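Local atomic coordinates of O-ureido-L-serine synthase (Streptomyces lavendulae, PDB entry 3X44), a protein that catalyses the pyridoxal-phosphate-dependent addition of hydroxyurea to O-acetyl-L-serine, yielding O-ureido-L-serine for biosynthesis of the antibiotic D-cycloserine. Residues A[66-71]-A[140-145]; A[120-125]-A[223-228]; A[201-206]-A[217-222]. The protein carries 1 engineered substitution. One frame throughout, in Å; residues are numbered along the deposited sequence.

Contact 1 (A[66-71]-A[140-145]); sequences IVECTS and ARQFDN. With PUS ((E)-O-(carbamoylamino)-N-({3-hydroxy-2-methyl-5-[(phosphonooxy)methyl]pyridin-4-yl}methylidene)-L-serine), chain C.
Gln-142 divides its amide nitrogen between strand and ligand. Gln-142 NE2 donates to Cys-69 O at 3.0 Å, with the acceptor lying in the amide plane, and makes an almost straight bond (174°) to the carboxylate oxygen OT of PUS at 2.8 Å. PUS OT also takes Thr-70 OG1 at 2.6 Å and Ser-71 N at 3.0 Å, so three bonds from both segments grip it. Ser-71 OG reaches the ether oxygen OG of PUS at 2.8 Å, and the Phe-143 ring meets the ureido group with its edge. Thr-70 and Ser-71 begin the Thr-Ser-Gly-Asn substrate-binding loop of the cysteine synthase family, which runs from the end of strand 65-70 toward Asn-73 and helix 73-85. Further out, Glu-68 fixes the backbone that carries Gln-142. Its chain leaves with CG anti to the backbone N (chi1 176°) and then bends at chi2 (69°), which brings Glu-68 OE2 to Gln-142 N at 2.7 Å through the syn lone pair. Glu-68 OE1 uses its anti lone pair for Cys-69 N at 2.9 Å and also forms a salt bridge with Arg-139. Beside this carboxylate, Ala-140 CB packs 3.3 Å from Glu-68 OE2.

Contact 2 (A[120-125]-A[223-228]); sequences GSKGGN and APNFVP. With PUS ((E)-O-(carbamoylamino)-N-({3-hydroxy-2-methyl-5-[(phosphonooxy)methyl]pyridin-4-yl}methylidene)-L-serine), chain C.
Phe-226 turns the edge of its ring to the N-terminal part of helix 120-135: Phe-226 CE1 lies 3.6 Å from Ser-121 C and equally close to Lys-122 N, both near the ring plane. With CG placed between the backbone N and the carbonyl carbon (chi1 56°), the ring folds back over its own segment, and Pro-224 CB covers one face, offset toward the rim. The Asn-125 amide comes in obliquely, its plane 49° from that of the ring, with ND2 3.4 Å from Phe-226 CZ. Lys-122 and Phe-226 run past each other in opposite directions, and from the far end of the lysine a water links NZ to Asn-225 O. Asn-225 OD1 accepts Lys-122 N at 2.9 Å, in the carbonyl plane and on a lone pair (C=O...N 131°), while ND2 bonds to Leu-119 O, so both ends of the amide hold the backbone at residues 119-122. Asn-225 is itself the centre of an inverse gamma turn, a tight bend consistent with Pro-224 lying over the Phe-226 ring. Ser-121 and Pro-224 then converge on PUS: Ser-121 OG donates to PUS OZ1 at 2.6 Å and Pro-224 CB lies 3.4 Å from the same oxygen. Together, helix and loop form the part of the active-site pocket that receives the ureido end of the product.

Contact 3 (A[201-206]-A[217-222]); sequences LEPSNA and HQIQGL. With PUS ((E)-O-(carbamoylamino)-N-({3-hydroxy-2-methyl-5-[(phosphonooxy)methyl]pyridin-4-yl}methylidene)-L-serine), chain C.
The 2.9 Å hydrogen bond from Ala-206 N to Pro-203 O closes a type I beta turn whose two end residues both press on the imidazole of His-217. Pro-203 CG sits over one face in a CH-pi contact, 3.9 Å from the ring centroid and 16° off the normal, while Ala-206 CB approaches CD2 obliquely. Asn-205 crosses the histidine at about a right angle, its amide plane 69° from the ring, and brings ND2 within 3.4 Å of His-217 CB; that nitrogen also has a weak hydrogen bond to Glu-244. His-217 CG lies between the backbone N and the carbonyl carbon (chi1 59°), folding the ring back along its own segment, where His-217 ND1 accepts Ile-219 N at 3.1 Å, from somewhat outside the ring plane, and NE2 gives a weak bond to Leu-222 O. Apolar contacts extend the interface, with Ile-219 CD1 3.9 Å from Pro-203 CB and the CD1 atoms of Leu-201 and Leu-222 4.4 Å apart. A type II turn from Ile-219 to Leu-222 carries the loop to the active site. There Gly-221 O accepts PUS NZ2 at 2.9 Å, and Leu-222 CD2 lies 3.4 Å from PUS C6. Behind the contact, strand 197-203 runs between strands 171-174 and 238-242; Leu-201 rests on Thr-272 of helix 264-278, and Ile-219 is lodged between that helix and Glu-244 of helix 244-257.

From the N terminus, strand 65-70 opens contact 1, and the chain passes through strands 88-94 and 111-115 to helix 120-135, which opens contact 2. Contact 1 closes at 140-145 while contact 2 is still open, so the two cross: contact 1 ties strand 65-70 of the four-stranded parallel sheet to the loop before helix 147-164, and contact 2 ties helix 120-135 to the loop before strand 238-242. Contact 3, in series with contact 1, closes a short loop between strand 197-203 of the six-stranded sheet and 217-222; it is nested inside the long loop that contact 2 closes at 223-228. All three contacts meet at PUS, and Phe-143 joins contact 1 to Phe-226 of contact 2 edge-to-face.

Contact 1 (A[66-71]-A[140-145])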
loop_
_atom_site.group_PDB
_atom_site.type_symbol
_atom_site.label_atom_id
_atom_site.label_comp_id
_atom_site.label_asym_id
_atom_site.label_seq_id
_atom_site.Cartn_x
_atom_site.Cartn_y
_atom_site.Cartn_z
ATOM N N ILE A 66 16.705 -9.127 27.206
ATOM C CA ILE A 66 15.596 -10.034 26.933
ATOM C C ILE A 66 16.147 -11.429 26.665
ATOM O O ILE A 66 17.117 -11.591 25.919
ATOM C CB ILE A 66 14.781 -9.566 25.693
ATOM C CG1 ILE A 66 14.121 -8.217 25.979
ATOM C CG2 ILE A 66 13.723 -10.600 25.336
ATOM C CD1 ILE A 66 14.126 -7.269 24.805
ATOM N N VAL A 67 15.533 -12.434 27.284
ATOM C CA VAL A 67 15.968 -13.814 27.101
ATOM C C VAL A 67 14.788 -14.681 26.692
ATOM O O VAL A 67 13.680 -14.526 27.216
ATOM C CB VAL A 67 16.599 -14.400 28.390
ATOM C CG1 VAL A 67 15.537 -14.575 29.470
ATOM C CG2 VAL A 67 17.259 -15.737 28.079
ATOM N N GLU A 68 15.032 -15.594 25.757
ATOM C CA GLU A 68 13.977 -16.474 25.269
ATOM C C GLU A 68 14.513 -17.781 24.688
ATOM O O GLU A 68 15.591 -17.813 24.091
ATOM C CB GLU A 68 13.166 -15.745 24.200
ATOM C CG GLU A 68 12.094 -16.601 23.555
ATOM C CD GLU A 68 10.980 -16.930 24.519
ATOM O OE1 GLU A 68 11.218 -17.722 25.456
ATOM O OE2 GLU A 68 9.869 -16.392 24.342
ATOM N N CYS A 69 13.770 -18.863 24.895
ATOM C CA CYS A 69 14.148 -20.162 24.336
ATOM C C CYS A 69 13.450 -20.168 22.986
ATOM O O CYS A 69 12.242 -19.946 22.910
ATOM C CB CYS A 69 13.621 -21.321 25.186
ATOM S SG CYS A 69 13.717 -22.902 24.322
ATOM N N THR A 70 14.198 -20.420 21.923
ATOM C CA THR A 70 13.614 -20.371 20.592
ATOM C C THR A 70 14.107 -21.487 19.677
ATOM O O THR A 70 15.155 -22.078 19.931
ATOM C CB THR A 70 13.962 -19.010 19.942
ATOM O OG1 THR A 70 13.518 -18.984 18.586
ATOM C CG2 THR A 70 15.475 -18.798 19.962
ATOM N N SER A 71 13.341 -21.774 18.626
ATOM C CA SER A 71 13.746 -22.777 17.639
ATOM C C SER A 71 14.555 -22.032 16.576
ATOM O O SER A 71 15.010 -22.625 15.595
ATOM C CB SER A 71 12.529 -23.452 16.983
ATOM O OG SER A 71 11.700 -22.520 16.304
ATOM N N ALA A 140 10.448 -13.307 27.400
ATOM C CA ALA A 140 9.392 -13.080 26.425
ATOM C C ALA A 140 8.254 -14.083 26.638
ATOM O O ALA A 140 7.097 -13.779 26.363
ATOM C CB ALA A 140 9.949 -13.200 25.004
ATOM N N ARG A 141 8.590 -15.266 27.148
ATOM C CA ARG A 141 7.608 -16.335 27.389
ATOM C C ARG A 141 6.683 -16.498 26.196
ATOM O O ARG A 141 5.465 -16.453 26.342
ATOM C CB ARG A 141 6.768 -16.035 28.637
ATOM C CG ARG A 141 7.572 -15.586 29.830
ATOM C CD ARG A 141 6.829 -15.855 31.132
ATOM N NE ARG A 141 7.742 -15.805 32.272
ATOM C CZ ARG A 141 8.453 -16.840 32.715
ATOM N NH1 ARG A 141 8.359 -18.023 32.120
ATOM N NH2 ARG A 141 9.269 -16.691 33.750
ATOM N N GLN A 142 7.264 -16.703 25.018
ATOM C CA GLN A 142 6.476 -16.830 23.799
ATOM C C GLN A 142 5.380 -17.895 23.807
ATOM O O GLN A 142 4.401 -17.776 23.072
ATOM C CB GLN A 142 7.405 -17.037 22.588
ATOM C CG GLN A 142 8.220 -18.333 22.578
ATOM C CD GLN A 142 8.732 -18.669 21.181
ATOM O OE1 GLN A 142 8.068 -18.379 20.184
ATOM N NE2 GLN A 142 9.915 -19.278 21.102
ATOM N N PHE A 143 5.521 -18.925 24.632
ATOM C CA PHE A 143 4.509 -19.982 24.669
ATOM C C PHE A 143 3.327 -19.680 25.576
ATOM O O PHE A 143 2.331 -20.415 25.574
ATOM C CB PHE A 143 5.136 -21.300 25.119
ATOM C CG PHE A 143 6.193 -21.809 24.194
ATOM C CD1 PHE A 143 5.844 -22.485 23.026
ATOM C CD2 PHE A 143 7.543 -21.638 24.494
ATOM C CE1 PHE A 143 6.820 -22.982 22.177
ATOM C CE2 PHE A 143 8.524 -22.132 23.650
ATOM C CZ PHE A 143 8.165 -22.807 22.489
ATOM N N ASP A 144 3.430 -18.600 26.343
ATOM C CA ASP A 144 2.365 -18.242 27.274
ATOM C C ASP A 144 1.947 -16.774 27.207
ATOM O O ASP A 144 0.942 -16.379 27.800
ATOM C CB ASP A 144 2.806 -18.571 28.700
ATOM C CG ASP A 144 3.015 -20.058 28.917
ATOM O OD1 ASP A 144 2.007 -20.784 29.064
ATOM O OD2 ASP A 144 4.186 -20.498 28.943
ATOM N N ASN A 145 2.712 -15.971 26.484
ATOM C CA ASN A 145 2.408 -14.555 26.387
ATOM C C ASN A 145 1.232 -14.230 25.477
ATOM O O ASN A 145 1.293 -14.443 24.263
ATOM C CB ASN A 145 3.643 -13.782 25.922
ATOM C CG ASN A 145 3.536 -12.308 26.209
ATOM O OD1 ASN A 145 2.439 -11.757 26.246
ATOM N ND2 ASN A 145 4.674 -11.652 26.413
HETATM N N PUS C . 8.975 -20.409 15.772
HETATM C CA PUS C . 9.137 -20.043 17.237
HETATM C CB PUS C . 8.665 -21.208 18.179
HETATM O OG PUS C . 9.462 -22.446 17.901
HETATM N ND PUS C . 9.627 -23.239 19.098
HETATM C CE PUS C . 9.210 -24.525 19.111
HETATM N NZ2 PUS C . 8.313 -24.954 18.204
HETATM O OZ1 PUS C . 9.634 -25.281 19.926
HETATM C C PUS C . 10.625 -19.730 17.508
HETATM O O PUS C . 11.336 -19.420 16.593
HETATM O OT PUS C . 11.068 -19.793 18.629
HETATM C C2 PUS C . 8.511 -21.665 11.531
HETATM C C3 PUS C . 8.708 -21.116 12.885
HETATM C C4 PUS C . 7.583 -21.135 13.828
HETATM C C5 PUS C . 6.294 -21.676 13.379
HETATM C C6 PUS C . 6.194 -22.191 12.005
HETATM C C2A PUS C . 9.651 -21.701 10.553
HETATM C C4A PUS C . 7.776 -20.763 15.281
HETATM C C5A PUS C . 5.085 -21.717 14.301
HETATM N N1 PUS C . 7.282 -22.170 11.161
HETATM O O3 PUS C . 9.883 -20.551 13.223
HETATM O O1P PUS C . 4.727 -20.125 16.878
HETATM O O2P PUS C . 2.998 -19.006 15.719
HETATM O O3P PUS C . 2.901 -21.366 15.991
HETATM O O4P PUS C . 4.530 -20.373 14.490
HETATM P P PUS C . 3.789 -20.222 15.776
#

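Contact 2 (A[120-125]-A[223-228])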
loop_
_atom_site.group_PDB
_atom_site.type_symbol
_atom_site.label_atom_id
_atom_site.label_comp_id
_atom_site.label_asym_id
_atom_site.label_seq_id
_atom_site.Cartn_x
_atom_site.Cartn_y
_atom_site.Cartn_z
ATOM N N GLY A 120 14.289 -30.732 23.801
ATOM C CA GLY A 120 13.131 -29.978 23.352
ATOM C C GLY A 120 13.037 -28.603 23.986
ATOM O O GLY A 120 13.882 -28.225 24.803
ATOM N N SER A 121 12.002 -27.854 23.619
ATOM C CA SER A 121 11.804 -26.518 24.151
ATOM C C SER A 121 11.449 -26.563 25.632
ATOM O O SER A 121 11.539 -25.562 26.331
ATOM C CB SER A 121 10.706 -25.801 23.373
ATOM O OG SER A 121 11.140 -25.513 22.056
ATOM N N LYS A 122 11.043 -27.727 26.115
ATOM C CA LYS A 122 10.713 -27.834 27.519
ATOM C C LYS A 122 12.010 -27.594 28.277
ATOM O O LYS A 122 12.051 -26.808 29.225
ATOM C CB LYS A 122 10.149 -29.216 27.844
ATOM C CG LYS A 122 9.573 -29.311 29.262
ATOM C CD LYS A 122 9.046 -30.707 29.572
ATOM C CE LYS A 122 7.844 -31.055 28.703
ATOM N NZ LYS A 122 6.853 -31.902 29.436
ATOM N N GLY A 123 13.075 -28.256 27.828
ATOM C CA GLY A 123 14.371 -28.098 28.462
ATOM C C GLY A 123 14.911 -26.688 28.296
ATOM O O GLY A 123 15.506 -26.125 29.214
ATOM N N GLY A 124 14.703 -26.112 27.117
ATOM C CA GLY A 124 15.178 -24.765 26.858
ATOM C C GLY A 124 14.519 -23.696 27.711
ATOM O O GLY A 124 15.169 -22.743 28.141
ATOM N N ASN A 125 13.224 -23.846 27.963
ATOM C CA ASN A 125 12.492 -22.871 28.762
ATOM C C ASN A 125 13.004 -22.837 30.192
ATOM O O ASN A 125 13.051 -21.784 30.829
ATOM C CB ASN A 125 10.999 -23.202 28.763
ATOM C CG ASN A 125 10.326 -22.830 27.464
ATOM O OD1 ASN A 125 10.879 -22.069 26.659
ATOM N ND2 ASN A 125 9.127 -23.362 27.247
ATOM N N ALA A 223 6.151 -27.973 16.548
ATOM C CA ALA A 223 5.983 -28.944 17.606
ATOM C C ALA A 223 6.943 -29.012 18.786
ATOM O O ALA A 223 7.872 -29.823 18.799
ATOM C CB ALA A 223 5.871 -30.326 16.975
ATOM N N PRO A 224 6.741 -28.145 19.789
ATOM C CA PRO A 224 7.610 -28.171 20.971
ATOM C C PRO A 224 7.155 -29.413 21.761
ATOM O O PRO A 224 6.071 -29.943 21.500
ATOM C CB PRO A 224 7.267 -26.871 21.685
ATOM C CG PRO A 224 5.836 -26.624 21.311
ATOM C CD PRO A 224 5.739 -27.067 19.868
ATOM N N ASN A 225 7.953 -29.887 22.715
ATOM C CA ASN A 225 7.555 -31.083 23.459
ATOM C C ASN A 225 6.616 -30.840 24.643
ATOM O O ASN A 225 6.826 -31.366 25.737
ATOM C CB ASN A 225 8.792 -31.869 23.919
ATOM C CG ASN A 225 9.814 -31.004 24.629
ATOM O OD1 ASN A 225 9.790 -29.777 24.529
ATOM N ND2 ASN A 225 10.727 -31.647 25.354
ATOM N N PHE A 226 5.577 -30.047 24.402
ATOM C CA PHE A 226 4.556 -29.736 25.399
ATOM C C PHE A 226 3.441 -28.966 24.690
ATOM O O PHE A 226 3.628 -28.495 23.560
ATOM C CB PHE A 226 5.134 -28.899 26.556
ATOM C CG PHE A 226 5.798 -27.611 26.119
ATOM C CD1 PHE A 226 7.185 -27.519 26.038
ATOM C CD2 PHE A 226 5.033 -26.492 25.787
ATOM C CE1 PHE A 226 7.810 -26.325 25.630
ATOM C CE2 PHE A 226 5.645 -25.300 25.379
ATOM C CZ PHE A 226 7.038 -25.220 25.301
ATOM N N VAL A 227 2.278 -28.861 25.327
ATOM C CA VAL A 227 1.163 -28.121 24.737
ATOM C C VAL A 227 1.256 -26.687 25.266
ATOM O O VAL A 227 1.121 -26.449 26.471
ATOM C CB VAL A 227 -0.203 -28.726 25.131
ATOM C CG1 VAL A 227 -1.327 -27.929 24.481
ATOM C CG2 VAL A 227 -0.272 -30.189 24.708
ATOM N N PRO A 228 1.495 -25.715 24.367
ATOM C CA PRO A 228 1.616 -24.304 24.753
ATOM C C PRO A 228 0.387 -23.714 25.438
ATOM O O PRO A 228 -0.752 -24.004 25.065
ATOM C CB PRO A 228 1.930 -23.590 23.435
ATOM C CG PRO A 228 2.419 -24.670 22.509
ATOM C CD PRO A 228 1.661 -25.899 22.913
HETATM N N PUS C . 8.975 -20.409 15.772
HETATM C CA PUS C . 9.137 -20.043 17.237
HETATM C CB PUS C . 8.665 -21.208 18.179
HETATM O OG PUS C . 9.462 -22.446 17.901
HETATM N ND PUS C . 9.627 -23.239 19.098
HETATM C CE PUS C . 9.210 -24.525 19.111
HETATM N NZ2 PUS C . 8.313 -24.954 18.204
HETATM O OZ1 PUS C . 9.634 -25.281 19.926
HETATM C C PUS C . 10.625 -19.730 17.508
HETATM O O PUS C . 11.336 -19.420 16.593
HETATM O OT PUS C . 11.068 -19.793 18.629
HETATM C C2 PUS C . 8.511 -21.665 11.531
HETATM C C3 PUS C . 8.708 -21.116 12.885
HETATM C C4 PUS C . 7.583 -21.135 13.828
HETATM C C5 PUS C . 6.294 -21.676 13.379
HETATM C C6 PUS C . 6.194 -22.191 12.005
HETATM C C2A PUS C . 9.651 -21.701 10.553
HETATM C C4A PUS C . 7.776 -20.763 15.281
HETATM C C5A PUS C . 5.085 -21.717 14.301
HETATM N N1 PUS C . 7.282 -22.170 11.161
HETATM O O3 PUS C . 9.883 -20.551 13.223
HETATM O O1P PUS C . 4.727 -20.125 16.878
HETATM O O2P PUS C . 2.998 -19.006 15.719
HETATM O O3P PUS C . 2.901 -21.366 15.991
HETATM O O4P PUS C . 4.530 -20.373 14.490
HETATM P P PUS C . 3.789 -20.222 15.776
HETATM O O HOH W 1 5.308 -32.874 27.717
#

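Contact 3 (A[201-206]-A[217-222])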
loop_
_atom_site.group_PDB
_atom_site.type_symbol
_atom_site.label_atom_id
_atom_site.label_comp_id
_atom_site.label_asym_id
_atom_site.label_seq_id
_atom_site.Cartn_x
_atom_site.Cartn_y
_atom_site.Cartn_z
ATOM N N LEU A 201 -1.689 -28.768 11.282
ATOM C CA LEU A 201 -0.917 -29.986 11.118
ATOM C C LEU A 201 0.216 -30.077 12.128
ATOM O O LEU A 201 0.638 -29.071 12.698
ATOM C CB LEU A 201 -0.347 -30.064 9.696
ATOM C CG LEU A 201 0.563 -28.911 9.269
ATOM C CD1 LEU A 201 2.015 -29.278 9.534
ATOM C CD2 LEU A 201 0.350 -28.615 7.792
ATOM N N GLU A 202 0.686 -31.298 12.354
ATOM C CA GLU A 202 1.797 -31.555 13.252
ATOM C C GLU A 202 2.725 -32.485 12.477
ATOM O O GLU A 202 2.294 -33.144 11.528
ATOM C CB GLU A 202 1.329 -32.272 14.522
ATOM C CG GLU A 202 0.031 -31.775 15.111
ATOM C CD GLU A 202 -0.271 -32.450 16.441
ATOM O OE1 GLU A 202 0.375 -32.087 17.448
ATOM O OE2 GLU A 202 -1.145 -33.347 16.479
ATOM N N PRO A 203 4.013 -32.531 12.850
ATOM C CA PRO A 203 4.919 -33.427 12.123
ATOM C C PRO A 203 4.514 -34.866 12.425
ATOM O O PRO A 203 4.079 -35.170 13.540
ATOM C CB PRO A 203 6.307 -33.088 12.683
ATOM C CG PRO A 203 6.136 -31.765 13.409
ATOM C CD PRO A 203 4.709 -31.768 13.900
ATOM N N SER A 204 4.639 -35.744 11.432
ATOM C CA SER A 204 4.280 -37.150 11.602
ATOM C C SER A 204 4.941 -37.734 12.846
ATOM O O SER A 204 4.353 -38.559 13.541
ATOM C CB SER A 204 4.730 -37.973 10.391
ATOM O OG SER A 204 4.025 -37.610 9.216
ATOM N N ASN A 205 6.171 -37.300 13.111
ATOM C CA ASN A 205 6.931 -37.804 14.252
ATOM C C ASN A 205 6.834 -36.962 15.527
ATOM O O ASN A 205 7.564 -37.200 16.488
ATOM C CB ASN A 205 8.406 -37.986 13.861
ATOM C CG ASN A 205 8.945 -36.842 13.009
ATOM O OD1 ASN A 205 8.194 -36.007 12.508
ATOM N ND2 ASN A 205 10.265 -36.807 12.841
ATOM N N ALA A 206 5.934 -35.989 15.547
ATOM C CA ALA A 206 5.783 -35.156 16.737
ATOM C C ALA A 206 4.336 -34.726 16.930
ATOM O O ALA A 206 4.041 -33.544 17.132
ATOM C CB ALA A 206 6.699 -33.936 16.645
ATOM N N HIS A 217 12.594 -33.579 15.530
ATOM C CA HIS A 217 12.204 -33.717 14.128
ATOM C C HIS A 217 12.860 -32.642 13.271
ATOM O O HIS A 217 13.492 -31.722 13.793
ATOM C CB HIS A 217 10.685 -33.621 14.002
ATOM C CG HIS A 217 10.132 -32.326 14.507
ATOM N ND1 HIS A 217 9.911 -31.242 13.684
ATOM C CD2 HIS A 217 9.828 -31.916 15.761
ATOM C CE1 HIS A 217 9.499 -30.220 14.411
ATOM N NE2 HIS A 217 9.440 -30.602 15.674
ATOM N N GLN A 218 12.683 -32.747 11.957
ATOM C CA GLN A 218 13.308 -31.811 11.034
ATOM C C GLN A 218 12.483 -30.623 10.549
ATOM O O GLN A 218 12.974 -29.818 9.757
ATOM C CB GLN A 218 13.849 -32.583 9.836
ATOM C CG GLN A 218 14.743 -33.733 10.253
ATOM C CD GLN A 218 15.654 -34.198 9.146
ATOM O OE1 GLN A 218 16.657 -33.552 8.838
ATOM N NE2 GLN A 218 15.313 -35.329 8.540
ATOM N N ILE A 219 11.240 -30.496 10.999
ATOM C CA ILE A 219 10.455 -29.351 10.548
ATOM C C ILE A 219 10.646 -28.209 11.540
ATOM O O ILE A 219 9.735 -27.822 12.271
ATOM C CB ILE A 219 8.958 -29.691 10.379
ATOM C CG1 ILE A 219 8.803 -30.977 9.565
ATOM C CG2 ILE A 219 8.275 -28.576 9.622
ATOM C CD1 ILE A 219 7.364 -31.412 9.351
ATOM N N GLN A 220 11.866 -27.680 11.532
ATOM C CA GLN A 220 12.293 -26.600 12.413
ATOM C C GLN A 220 11.253 -25.513 12.633
ATOM O O GLN A 220 10.727 -24.931 11.684
ATOM C CB GLN A 220 13.600 -25.993 11.881
ATOM C CG GLN A 220 14.631 -27.047 11.480
ATOM C CD GLN A 220 16.075 -26.580 11.624
ATOM O OE1 GLN A 220 16.359 -25.576 12.274
ATOM N NE2 GLN A 220 16.993 -27.315 11.012
ATOM N N GLY A 221 10.960 -25.249 13.903
ATOM C CA GLY A 221 9.996 -24.220 14.230
ATOM C C GLY A 221 8.695 -24.789 14.759
ATOM O O GLY A 221 7.970 -24.118 15.492
ATOM N N LEU A 222 8.401 -26.033 14.400
ATOM C CA LEU A 222 7.164 -26.668 14.842
ATOM C C LEU A 222 7.312 -27.636 15.999
ATOM O O LEU A 222 8.417 -28.059 16.368
ATOM C CB LEU A 222 6.515 -27.451 13.696
ATOM C CG LEU A 222 6.348 -26.785 12.333
ATOM C CD1 LEU A 222 5.650 -27.748 11.385
ATOM C CD2 LEU A 222 5.539 -25.511 12.487
HETATM N N PUS C . 8.975 -20.409 15.772
HETATM C CA PUS C . 9.137 -20.043 17.237
HETATM C CB PUS C . 8.665 -21.208 18.179
HETATM O OG PUS C . 9.462 -22.446 17.901
HETATM N ND PUS C . 9.627 -23.239 19.098
HETATM C CE PUS C . 9.210 -24.525 19.111
HETATM N NZ2 PUS C . 8.313 -24.954 18.204
HETATM O OZ1 PUS C . 9.634 -25.281 19.926
HETATM C C PUS C . 10.625 -19.730 17.508
HETATM O O PUS C . 11.336 -19.420 16.593
HETATM O OT PUS C . 11.068 -19.793 18.629
HETATM C C2 PUS C . 8.511 -21.665 11.531
HETATM C C3 PUS C . 8.708 -21.116 12.885
HETATM C C4 PUS C . 7.583 -21.135 13.828
HETATM C C5 PUS C . 6.294 -21.676 13.379
HETATM C C6 PUS C . 6.194 -22.191 12.005
HETATM C C2A PUS C . 9.651 -21.701 10.553
HETATM C C4A PUS C . 7.776 -20.763 15.281
HETATM C C5A PUS C . 5.085 -21.717 14.301
HETATM N N1 PUS C . 7.282 -22.170 11.161
HETATM O O3 PUS C . 9.883 -20.551 13.223
HETATM O O1P PUS C . 4.727 -20.125 16.878
HETATM O O2P PUS C . 2.998 -19.006 15.719
HETATM O O3P PUS C . 2.901 -21.366 15.991
HETATM O O4P PUS C . 4.530 -20.373 14.490
HETATM P P PUS C . 3.789 -20.222 15.776
#